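Local structure of adenylate cyclase-like protein (4QO6) at residues H13-V18 against L58-S63; Q35-G40 against D65-D70. The protein is a structural component of the inner-membrane ring of the chlamydial type III secretion system, this chain being part of its periplasmic region. All coordinates share one frame; numbering follows the deposited sequence.

Interaction 1. Residues H13-V18 against L58-S63; sequences HDIEHV and LSFVKS
Leu58, the first residue of the 58-63 loop, turns toward helix 10-19 and opens an apolar contact between that helix and the CdsD PD1 domain, a member of the BON clan, to which the loop belongs. Its CD1 methyl lies 4.2 Å from CG1 of Ile15 and also approaches CG2 of Val18, while CD2 comes near CB of Asp14. Leu58 also starts a type I beta turn that runs to Val61, closed by the bond from Val61 N to Leu58 O (3.2 Å). Ser59 lies inside that turn, and its carbonyl oxygen takes the ammonium of Lys62, with NZ 2.7 Å from O. Phe60 follows. Its CG sits between the backbone N and the carbonyl carbon (chi1 54°), which carries the ring back over Leu58, whose CB lies 4.0 Å above the ring plane, offset toward the rim. The far rim then meets the helix edge-on. CG1 of Ile15 lies 3.8 Å from Phe60 CE1, and Ile15 itself reaches on to Phe27 and Phe29 of strand 26-30. On the neighbouring part of the rim, CB of Asp14 lies 3.7 Å from Phe60 CZ, with the carboxylate oxygen OD2 of Asp14 beside Phe60 CE2.

Interaction 2. Residues Q35-G40 against D65-D70; sequences QLFLIG and DDNVID
Phe37 and Asp65 both hold CG anti to the backbone N (chi1 172° and -174°), which lays ring and carboxylate side by side, pointing the same way from one face of the sheet. CD2 of Phe37 is 3.7 Å from CG of Asp65, the two planes inclined by 51°. Asn67 differs, its CG anti to the carbonyl carbon and beside its own backbone N, and its side chain crosses that of Phe37 at about a right angle. Its ND2 lies close to OD1 of Asp65, in a bond too short and too bent to be taken as firm. Beneath these groups strands 35-39 and 63-70 run parallel as the central pair of the four-stranded mixed sheet in the CdsD PD1 domain. The ladder alternates: Asp65 N gives to Leu36 O (2.7 Å), Leu38 N to Asp65 O (2.9 Å), and Asn67 N to Leu38 O (2.7 Å). On the opposite face, CB of Leu38 packs against CG2 of Val68 at 3.9 Å, and Val68 also meets Leu51 of helix 45-56, whose Lys48 forms a salt bridge with Asp66 OD2. OD1 of Asp66 accepts from Val68 N in an Asx turn. Where the chain turns a corner at Gly40, its carbonyl oxygen receives Ile69 N at 2.8 Å.

How the interactions relate
Both contacts build on the same four-stranded sheet: interaction 2 supplies its central strand pair, and interaction 1 joins the N-terminal helix to the loop leading into one of those strands. Their centres are about 13 Å apart, and their segments alternate along the chain. The connection runs through Ser63, whose backbone O lies 2.7 Å from Leu36 N and whose OG lies 2.7 Å from Gln35 NE2, both probable hydrogen bonds. Leu36 provides the apolar bridge, with its CD1 4.1 Å from Ile15 CD1 and its CB 4.1 Å from Val61 CG1. At the surface, the side chain of Ile39 in interaction 2 lies about 4 Å from a bound isopropanol, probably from the crystallisation liquor.

Interaction 1. Residues H13-V18 against L58-S63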
# COMPACT_ATOMS: atom_id res chain seq x y z
N HIS A 13 18.44 -7.78 -33.64
CA HIS A 13 17.91 -8.97 -33.01
C HIS A 13 18.76 -9.44 -31.81
O HIS A 13 18.20 -9.86 -30.79
CB HIS A 13 17.69 -10.08 -34.06
CG HIS A 13 16.45 -9.87 -34.88
ND1 HIS A 13 16.45 -9.21 -36.09
CD2 HIS A 13 15.16 -10.23 -34.65
CE1 HIS A 13 15.22 -9.16 -36.57
NE2 HIS A 13 14.42 -9.78 -35.72
N ASP A 14 20.08 -9.36 -31.93
CA ASP A 14 20.96 -9.71 -30.82
C ASP A 14 20.80 -8.77 -29.58
O ASP A 14 20.71 -9.23 -28.46
CB ASP A 14 22.47 -9.69 -31.30
CG ASP A 14 22.87 -10.90 -32.21
OD1 ASP A 14 21.99 -11.71 -32.62
OD2 ASP A 14 24.08 -11.03 -32.50
N ILE A 15 20.82 -7.45 -29.78
CA ILE A 15 20.52 -6.52 -28.68
C ILE A 15 19.12 -6.77 -28.06
O ILE A 15 19.00 -6.91 -26.84
CB ILE A 15 20.61 -5.03 -29.13
CG1 ILE A 15 22.01 -4.70 -29.67
CG2 ILE A 15 20.33 -4.10 -27.94
CD1 ILE A 15 22.01 -3.44 -30.51
N GLU A 16 18.10 -6.89 -28.89
CA GLU A 16 16.75 -7.22 -28.38
C GLU A 16 16.66 -8.48 -27.54
O GLU A 16 15.89 -8.53 -26.58
CB GLU A 16 15.73 -7.34 -29.52
CG GLU A 16 15.35 -6.01 -30.13
CD GLU A 16 14.48 -6.13 -31.37
OE1 GLU A 16 14.03 -7.26 -31.74
OE2 GLU A 16 14.27 -5.08 -32.00
N HIS A 17 17.43 -9.51 -27.92
CA HIS A 17 17.36 -10.79 -27.20
C HIS A 17 17.78 -10.54 -25.74
O HIS A 17 17.27 -11.11 -24.77
CB HIS A 17 18.27 -11.83 -27.87
CG HIS A 17 18.43 -13.10 -27.09
ND1 HIS A 17 17.45 -14.06 -27.03
CD2 HIS A 17 19.48 -13.58 -26.38
CE1 HIS A 17 17.86 -15.06 -26.28
NE2 HIS A 17 19.10 -14.80 -25.88
N VAL A 18 18.74 -9.66 -25.59
CA VAL A 18 19.19 -9.26 -24.28
C VAL A 18 18.13 -8.36 -23.66
O VAL A 18 17.51 -8.71 -22.66
CB VAL A 18 20.55 -8.60 -24.35
CG1 VAL A 18 21.05 -8.30 -22.95
CG2 VAL A 18 21.59 -9.48 -25.01
N LEU A 58 28.33 -8.76 -26.27
CA LEU A 58 28.02 -8.71 -27.68
C LEU A 58 29.27 -8.17 -28.35
O LEU A 58 29.80 -7.15 -27.94
CB LEU A 58 26.80 -7.85 -27.94
CG LEU A 58 25.53 -8.30 -27.26
CD1 LEU A 58 24.49 -7.21 -27.35
CD2 LEU A 58 25.00 -9.57 -27.91
N SER A 59 29.81 -8.91 -29.31
CA SER A 59 31.15 -8.54 -29.85
C SER A 59 31.15 -7.21 -30.60
O SER A 59 32.17 -6.54 -30.64
CB SER A 59 31.71 -9.64 -30.77
OG SER A 59 30.73 -10.05 -31.71
N PHE A 60 30.00 -6.82 -31.17
CA PHE A 60 29.88 -5.53 -31.90
C PHE A 60 29.67 -4.27 -31.01
O PHE A 60 29.65 -3.14 -31.50
CB PHE A 60 28.77 -5.64 -32.96
CG PHE A 60 27.44 -6.09 -32.40
CD1 PHE A 60 26.57 -5.18 -31.83
CD2 PHE A 60 27.05 -7.41 -32.47
CE1 PHE A 60 25.35 -5.58 -31.33
CE2 PHE A 60 25.85 -7.83 -31.94
CZ PHE A 60 24.99 -6.92 -31.39
N VAL A 61 29.53 -4.48 -29.70
CA VAL A 61 29.33 -3.40 -28.75
C VAL A 61 30.67 -3.13 -28.11
O VAL A 61 31.24 -4.01 -27.42
CB VAL A 61 28.25 -3.74 -27.70
CG1 VAL A 61 28.24 -2.72 -26.58
CG2 VAL A 61 26.86 -3.80 -28.36
N LYS A 62 31.17 -1.92 -28.37
CA LYS A 62 32.47 -1.47 -27.93
C LYS A 62 32.35 -0.69 -26.67
O LYS A 62 33.24 -0.82 -25.81
CB LYS A 62 33.12 -0.58 -28.97
CG LYS A 62 33.27 -1.23 -30.34
CD LYS A 62 34.09 -2.51 -30.25
CE LYS A 62 33.96 -3.35 -31.52
NZ LYS A 62 34.20 -4.77 -31.17
N SER A 63 31.29 0.11 -26.54
CA SER A 63 31.04 0.75 -25.26
C SER A 63 29.55 0.83 -24.90
O SER A 63 28.68 0.74 -25.77
CB SER A 63 31.65 2.15 -25.24
OG SER A 63 30.89 3.01 -26.06

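Interaction 2. Residues Q35-G40 against D65-D70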
# COMPACT_ATOMS: atom_id res chain seq x y z
N GLN A 35 28.87 2.18 -29.99
CA GLN A 35 28.39 2.56 -28.68
C GLN A 35 26.92 2.22 -28.47
O GLN A 35 26.07 2.57 -29.30
CB GLN A 35 28.57 4.07 -28.46
CG GLN A 35 27.90 4.52 -27.16
CD GLN A 35 28.61 5.69 -26.53
OE1 GLN A 35 28.26 6.84 -26.76
NE2 GLN A 35 29.63 5.39 -25.74
N LEU A 36 26.63 1.55 -27.37
CA LEU A 36 25.25 1.29 -26.95
C LEU A 36 24.86 2.25 -25.84
O LEU A 36 25.53 2.34 -24.82
CB LEU A 36 25.09 -0.15 -26.47
CG LEU A 36 23.69 -0.70 -26.18
CD1 LEU A 36 22.84 -0.88 -27.40
CD2 LEU A 36 23.79 -2.04 -25.48
N PHE A 37 23.77 2.96 -26.03
CA PHE A 37 23.22 3.78 -24.98
C PHE A 37 21.98 3.09 -24.42
O PHE A 37 21.06 2.82 -25.16
CB PHE A 37 22.87 5.13 -25.60
CG PHE A 37 22.12 6.06 -24.70
CD1 PHE A 37 20.76 6.08 -24.70
CD2 PHE A 37 22.77 7.00 -23.96
CE1 PHE A 37 20.05 6.98 -23.92
CE2 PHE A 37 22.07 7.92 -23.18
CZ PHE A 37 20.70 7.90 -23.15
N LEU A 38 21.97 2.79 -23.13
CA LEU A 38 20.84 2.16 -22.46
C LEU A 38 20.12 3.12 -21.50
O LEU A 38 20.79 3.79 -20.68
CB LEU A 38 21.36 1.05 -21.58
CG LEU A 38 21.99 -0.15 -22.28
CD1 LEU A 38 22.47 -1.18 -21.26
CD2 LEU A 38 20.95 -0.75 -23.22
N ILE A 39 18.79 3.07 -21.52
CA ILE A 39 17.95 3.78 -20.56
C ILE A 39 16.81 2.90 -20.05
O ILE A 39 16.49 1.88 -20.67
CB ILE A 39 17.46 5.13 -21.17
CG1 ILE A 39 16.97 6.09 -20.08
CG2 ILE A 39 16.35 4.98 -22.19
CD1 ILE A 39 16.81 7.51 -20.60
N GLY A 40 16.23 3.27 -18.90
CA GLY A 40 15.00 2.64 -18.31
C GLY A 40 15.25 2.18 -16.87
O GLY A 40 16.06 2.79 -16.22
N ASP A 65 26.83 3.22 -22.66
CA ASP A 65 26.48 4.39 -21.92
C ASP A 65 25.22 4.02 -21.08
O ASP A 65 24.09 3.96 -21.57
CB ASP A 65 26.25 5.59 -22.88
CG ASP A 65 26.00 6.91 -22.11
OD1 ASP A 65 25.23 6.92 -21.14
OD2 ASP A 65 26.59 7.93 -22.45
N ASP A 66 25.42 3.84 -19.80
CA ASP A 66 24.42 3.21 -18.92
C ASP A 66 23.62 4.23 -18.15
O ASP A 66 24.16 4.84 -17.22
CB ASP A 66 25.14 2.27 -17.94
CG ASP A 66 24.27 1.90 -16.76
OD1 ASP A 66 23.06 2.01 -16.86
OD2 ASP A 66 24.82 1.52 -15.69
N ASN A 67 22.36 4.41 -18.51
CA ASN A 67 21.45 5.33 -17.81
C ASN A 67 20.22 4.61 -17.22
O ASN A 67 19.07 5.08 -17.23
CB ASN A 67 21.05 6.41 -18.77
CG ASN A 67 22.24 7.17 -19.30
OD1 ASN A 67 22.66 8.17 -18.70
ND2 ASN A 67 22.79 6.74 -20.43
N VAL A 68 20.47 3.42 -16.73
CA VAL A 68 19.41 2.58 -16.24
C VAL A 68 19.28 2.83 -14.73
O VAL A 68 20.26 2.78 -14.03
CB VAL A 68 19.75 1.10 -16.50
CG1 VAL A 68 18.68 0.21 -15.89
CG2 VAL A 68 19.85 0.83 -17.98
N ILE A 69 18.09 3.09 -14.28
CA ILE A 69 17.72 3.26 -12.88
C ILE A 69 17.60 1.93 -12.11
O ILE A 69 16.90 0.98 -12.54
CB ILE A 69 16.34 3.96 -12.81
CG1 ILE A 69 16.34 5.31 -13.61
CG2 ILE A 69 15.90 4.16 -11.39
CD1 ILE A 69 17.54 6.20 -13.34
N ASP A 70 18.28 1.86 -10.97
CA ASP A 70 18.12 0.79 -10.00
C ASP A 70 16.92 1.16 -9.09
O ASP A 70 16.99 2.02 -8.20
CB ASP A 70 19.43 0.67 -9.24
CG ASP A 70 19.35 -0.24 -8.01
OD1 ASP A 70 18.24 -0.67 -7.68
OD2 ASP A 70 20.42 -0.54 -7.41